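Local coordinates for protein probable ATP-dependent kinase TDA10 (Saccharomyces cerevisiae, PDB 1ODF) that probably binds ATP through a P-loop and acts as an ATP-dependent kinase whose substrate specificity is not yet known, at residues V8-Y19 / I268-D276. Sequence-based numbering, arbitrary orientation.
Sequences VLDYTIEFLDKY and IATLTLGID
F15 and L271 meet at the middle of a helix-on-sheet layer in a P-loop kinase fold: helix 8-24 lies along one face of the mixed sheet, its segment 8-19 nearly antiparallel to strand 269-275 (171°, axes 9.7 Å apart). No hydrogen bond links 8-19 to 268-276; the contact is mostly apolar side-chain packing with CH-pi contacts. L271 CB sits 3.7 Å from the centroid of the F15 ring and 8° off its normal, a CH-pi contact centred on one face. The F15 ring can drop to the strand because CG stands anti to the backbone N (chi1 166°). The L271 and F15 side chains run side by side with opposite headings, and L271 CD2 reaches F15 CB at 3.7 Å. A269 O lies at the edge of the same ring, near its plane, while A269 CB approaches one face of the Y19 ring off centre, 3.7 Å from Y19 CE2.

Toward the helix start, L273 forks: CD1 packs on V8 CB at 3.7 Å and CD2 on Y11 CB. Beyond it, V8 CG1 meets I275 CG2; the I275 side chain also lies near S42 of the predicted ATP-binding loop. V8 also touches T47 of helix 44-59 and V281 of the neighbouring strand. T12 turns its hydroxyl back onto its own helix: OG1, beside the backbone N, donates to V8 O at 2.7 Å from above the carbonyl plane, and that oxygen also accepts T12 N.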
loop_
_atom_site.group_PDB
_atom_site.type_symbol
_atom_site.label_atom_id
_atom_site.label_comp_id
_atom_site.label_asym_id
_atom_site.label_seq_id
_atom_site.Cartn_x
_atom_site.Cartn_y
_atom_site.Cartn_z
ATOM N N VAL A 8 -15.603 -7.712 4.632
ATOM C CA VAL A 8 -14.154 -7.747 4.760
ATOM C C VAL A 8 -13.783 -7.219 6.141
ATOM O O VAL A 8 -12.865 -7.722 6.782
ATOM C CB VAL A 8 -13.472 -6.876 3.687
ATOM C CG1 VAL A 8 -13.786 -7.408 2.306
ATOM C CG2 VAL A 8 -13.938 -5.449 3.808
ATOM N N LEU A 9 -14.526 -6.213 6.596
ATOM C CA LEU A 9 -14.305 -5.598 7.900
ATOM C C LEU A 9 -14.492 -6.630 9.018
ATOM O O LEU A 9 -13.685 -6.717 9.947
ATOM C CB LEU A 9 -15.301 -4.462 8.113
ATOM C CG LEU A 9 -14.844 -3.159 8.780
ATOM C CD1 LEU A 9 -16.068 -2.525 9.443
ATOM C CD2 LEU A 9 -13.760 -3.389 9.816
ATOM N N ASP A 10 -15.578 -7.392 8.923
ATOM C CA ASP A 10 -15.893 -8.417 9.903
ATOM C C ASP A 10 -14.732 -9.398 10.046
ATOM O O ASP A 10 -14.304 -9.715 11.157
ATOM C CB ASP A 10 -17.151 -9.172 9.469
ATOM C CG ASP A 10 -18.410 -8.321 9.563
ATOM O OD1 ASP A 10 -19.432 -8.728 8.973
ATOM O OD2 ASP A 10 -18.386 -7.259 10.229
ATOM N N TYR A 11 -14.226 -9.873 8.915
ATOM C CA TYR A 11 -13.123 -10.813 8.933
ATOM C C TYR A 11 -11.849 -10.167 9.450
ATOM O O TYR A 11 -11.111 -10.766 10.232
ATOM C CB TYR A 11 -12.880 -11.375 7.535
ATOM C CG TYR A 11 -13.918 -12.378 7.104
ATOM C CD1 TYR A 11 -14.848 -12.071 6.110
ATOM C CD2 TYR A 11 -13.976 -13.640 7.695
ATOM C CE1 TYR A 11 -15.806 -12.994 5.714
ATOM C CE2 TYR A 11 -14.928 -14.571 7.309
ATOM C CZ TYR A 11 -15.840 -14.243 6.318
ATOM O OH TYR A 11 -16.784 -15.169 5.932
ATOM N N THR A 12 -11.595 -8.942 9.010
ATOM C CA THR A 12 -10.395 -8.236 9.423
ATOM C C THR A 12 -10.339 -7.987 10.938
ATOM O O THR A 12 -9.304 -8.221 11.562
ATOM C CB THR A 12 -10.262 -6.907 8.661
ATOM O OG1 THR A 12 -10.215 -7.172 7.249
ATOM C CG2 THR A 12 -8.990 -6.185 9.075
ATOM N N ILE A 13 -11.451 -7.528 11.514
ATOM C CA ILE A 13 -11.537 -7.254 12.944
ATOM C C ILE A 13 -11.387 -8.557 13.719
ATOM O O ILE A 13 -10.729 -8.610 14.756
ATOM C CB ILE A 13 -12.899 -6.608 13.313
ATOM C CG1 ILE A 13 -12.968 -5.181 12.760
ATOM C CG2 ILE A 13 -13.096 -6.616 14.833
ATOM C CD1 ILE A 13 -14.265 -4.461 13.082
ATOM N N GLU A 14 -12.020 -9.602 13.206
ATOM C CA GLU A 14 -11.965 -10.922 13.805
ATOM C C GLU A 14 -10.493 -11.343 13.905
ATOM O O GLU A 14 -10.000 -11.705 14.978
ATOM C CB GLU A 14 -12.755 -11.880 12.914
ATOM C CG GLU A 14 -12.616 -13.357 13.213
ATOM C CD GLU A 14 -13.462 -14.201 12.268
ATOM O OE1 GLU A 14 -14.707 -14.042 12.287
ATOM O OE2 GLU A 14 -12.886 -15.013 11.505
ATOM N N PHE A 15 -9.803 -11.274 12.772
ATOM C CA PHE A 15 -8.395 -11.626 12.683
ATOM C C PHE A 15 -7.512 -10.781 13.615
ATOM O O PHE A 15 -6.691 -11.317 14.354
ATOM C CB PHE A 15 -7.946 -11.477 11.221
ATOM C CG PHE A 15 -6.449 -11.471 11.021
ATOM C CD1 PHE A 15 -5.779 -10.283 10.728
ATOM C CD2 PHE A 15 -5.714 -12.657 11.076
ATOM C CE1 PHE A 15 -4.396 -10.280 10.485
ATOM C CE2 PHE A 15 -4.328 -12.662 10.835
ATOM C CZ PHE A 15 -3.673 -11.477 10.538
ATOM N N LEU A 16 -7.692 -9.464 13.591
ATOM C CA LEU A 16 -6.870 -8.586 14.418
ATOM C C LEU A 16 -7.164 -8.629 15.909
ATOM O O LEU A 16 -6.244 -8.484 16.720
ATOM C CB LEU A 16 -6.955 -7.142 13.913
ATOM C CG LEU A 16 -6.280 -6.895 12.555
ATOM C CD1 LEU A 16 -6.417 -5.427 12.156
ATOM C CD2 LEU A 16 -4.809 -7.305 12.629
ATOM N N ASP A 17 -8.429 -8.838 16.273
ATOM C CA ASP A 17 -8.812 -8.894 17.684
ATOM C C ASP A 17 -8.249 -10.132 18.370
ATOM O O ASP A 17 -8.252 -10.231 19.598
ATOM C CB ASP A 17 -10.336 -8.861 17.839
ATOM C CG ASP A 17 -10.905 -7.452 17.762
ATOM O OD1 ASP A 17 -10.120 -6.487 17.606
ATOM O OD2 ASP A 17 -12.145 -7.312 17.860
ATOM N N LYS A 18 -7.774 -11.081 17.573
ATOM C CA LYS A 18 -7.171 -12.284 18.125
ATOM C C LYS A 18 -5.657 -12.102 18.171
ATOM O O LYS A 18 -5.021 -12.300 19.214
ATOM C CB LYS A 18 -7.493 -13.516 17.266
ATOM C CG LYS A 18 -6.546 -14.692 17.534
ATOM C CD LYS A 18 -6.874 -15.928 16.702
ATOM C CE LYS A 18 -5.787 -17.007 16.839
ATOM N NZ LYS A 18 -5.575 -17.474 18.246
ATOM N N TYR A 19 -5.088 -11.698 17.041
ATOM C CA TYR A 19 -3.644 -11.556 16.955
ATOM C C TYR A 19 -2.963 -10.381 17.645
ATOM O O TYR A 19 -1.855 -10.540 18.157
ATOM C CB TYR A 19 -3.203 -11.634 15.493
ATOM C CG TYR A 19 -3.289 -13.040 14.938
ATOM C CD1 TYR A 19 -4.462 -13.514 14.348
ATOM C CD2 TYR A 19 -2.212 -13.920 15.060
ATOM C CE1 TYR A 19 -4.561 -14.840 13.892
ATOM C CE2 TYR A 19 -2.296 -15.235 14.614
ATOM C CZ TYR A 19 -3.471 -15.690 14.031
ATOM O OH TYR A 19 -3.539 -16.987 13.590
ATOM N N ILE A 268 4.218 -12.364 11.089
ATOM C CA ILE A 268 3.641 -13.209 12.129
ATOM C C ILE A 268 2.462 -14.014 11.598
ATOM O O ILE A 268 2.400 -15.227 11.779
ATOM C CB ILE A 268 3.159 -12.379 13.313
ATOM C CG1 ILE A 268 4.334 -11.587 13.900
ATOM C CG2 ILE A 268 2.516 -13.290 14.341
ATOM C CD1 ILE A 268 3.935 -10.572 14.936
ATOM N N ALA A 269 1.522 -13.334 10.952
ATOM C CA ALA A 269 0.354 -13.998 10.384
ATOM C C ALA A 269 -0.211 -13.124 9.271
ATOM O O ALA A 269 0.038 -11.913 9.226
ATOM C CB ALA A 269 -0.710 -14.244 11.466
ATOM N N THR A 270 -0.955 -13.749 8.367
ATOM C CA THR A 270 -1.557 -13.037 7.252
ATOM C C THR A 270 -2.971 -13.521 6.977
ATOM O O THR A 270 -3.250 -14.727 6.977
ATOM C CB THR A 270 -0.737 -13.198 5.948
ATOM O OG1 THR A 270 0.573 -12.637 6.120
ATOM C CG2 THR A 270 -1.427 -12.469 4.793
ATOM N N LEU A 271 -3.865 -12.563 6.764
ATOM C CA LEU A 271 -5.248 -12.854 6.438
ATOM C C LEU A 271 -5.435 -12.511 4.964
ATOM O O LEU A 271 -5.169 -11.381 4.553
ATOM C CB LEU A 271 -6.201 -12.003 7.284
ATOM C CG LEU A 271 -7.669 -11.953 6.819
ATOM C CD1 LEU A 271 -8.313 -13.310 6.994
ATOM C CD2 LEU A 271 -8.438 -10.899 7.622
ATOM N N THR A 272 -5.868 -13.484 4.167
ATOM C CA THR A 272 -6.102 -13.237 2.748
ATOM C C THR A 272 -7.603 -13.322 2.470
ATOM O O THR A 272 -8.275 -14.280 2.865
ATOM C CB THR A 272 -5.351 -14.250 1.831
ATOM O OG1 THR A 272 -3.933 -14.139 2.030
ATOM C CG2 THR A 272 -5.663 -13.965 0.366
ATOM N N LEU A 273 -8.122 -12.299 1.801
ATOM C CA LEU A 273 -9.536 -12.228 1.471
ATOM C C LEU A 273 -9.737 -12.142 -0.032
ATOM O O LEU A 273 -9.153 -11.280 -0.701
ATOM C CB LEU A 273 -10.178 -10.997 2.113
ATOM C CG LEU A 273 -10.126 -10.781 3.625
ATOM C CD1 LEU A 273 -10.862 -9.498 3.956
ATOM C CD2 LEU A 273 -10.760 -11.949 4.350
ATOM N N GLY A 274 -10.559 -13.044 -0.558
ATOM C CA GLY A 274 -10.848 -13.036 -1.978
ATOM C C GLY A 274 -12.189 -12.360 -2.172
ATOM O O GLY A 274 -13.177 -12.787 -1.582
ATOM N N ILE A 275 -12.233 -11.304 -2.980
ATOM C CA ILE A 275 -13.494 -10.596 -3.202
ATOM C C ILE A 275 -13.840 -10.491 -4.677
ATOM O O ILE A 275 -12.958 -10.499 -5.534
ATOM C CB ILE A 275 -13.464 -9.173 -2.609
ATOM C CG1 ILE A 275 -12.560 -8.267 -3.453
ATOM C CG2 ILE A 275 -12.976 -9.227 -1.177
ATOM C CD1 ILE A 275 -12.564 -6.812 -3.010
ATOM N N ASP A 276 -15.138 -10.384 -4.957
ATOM C CA ASP A 276 -15.639 -10.286 -6.327
ATOM C C ASP A 276 -15.928 -8.844 -6.739
ATOM O O ASP A 276 -15.737 -7.912 -5.952
ATOM C CB ASP A 276 -16.912 -11.126 -6.473
ATOM C CG ASP A 276 -18.074 -10.595 -5.631
ATOM O OD1 ASP A 276 -19.095 -11.312 -5.518
ATOM O OD2 ASP A 276 -17.979 -9.470 -5.088
#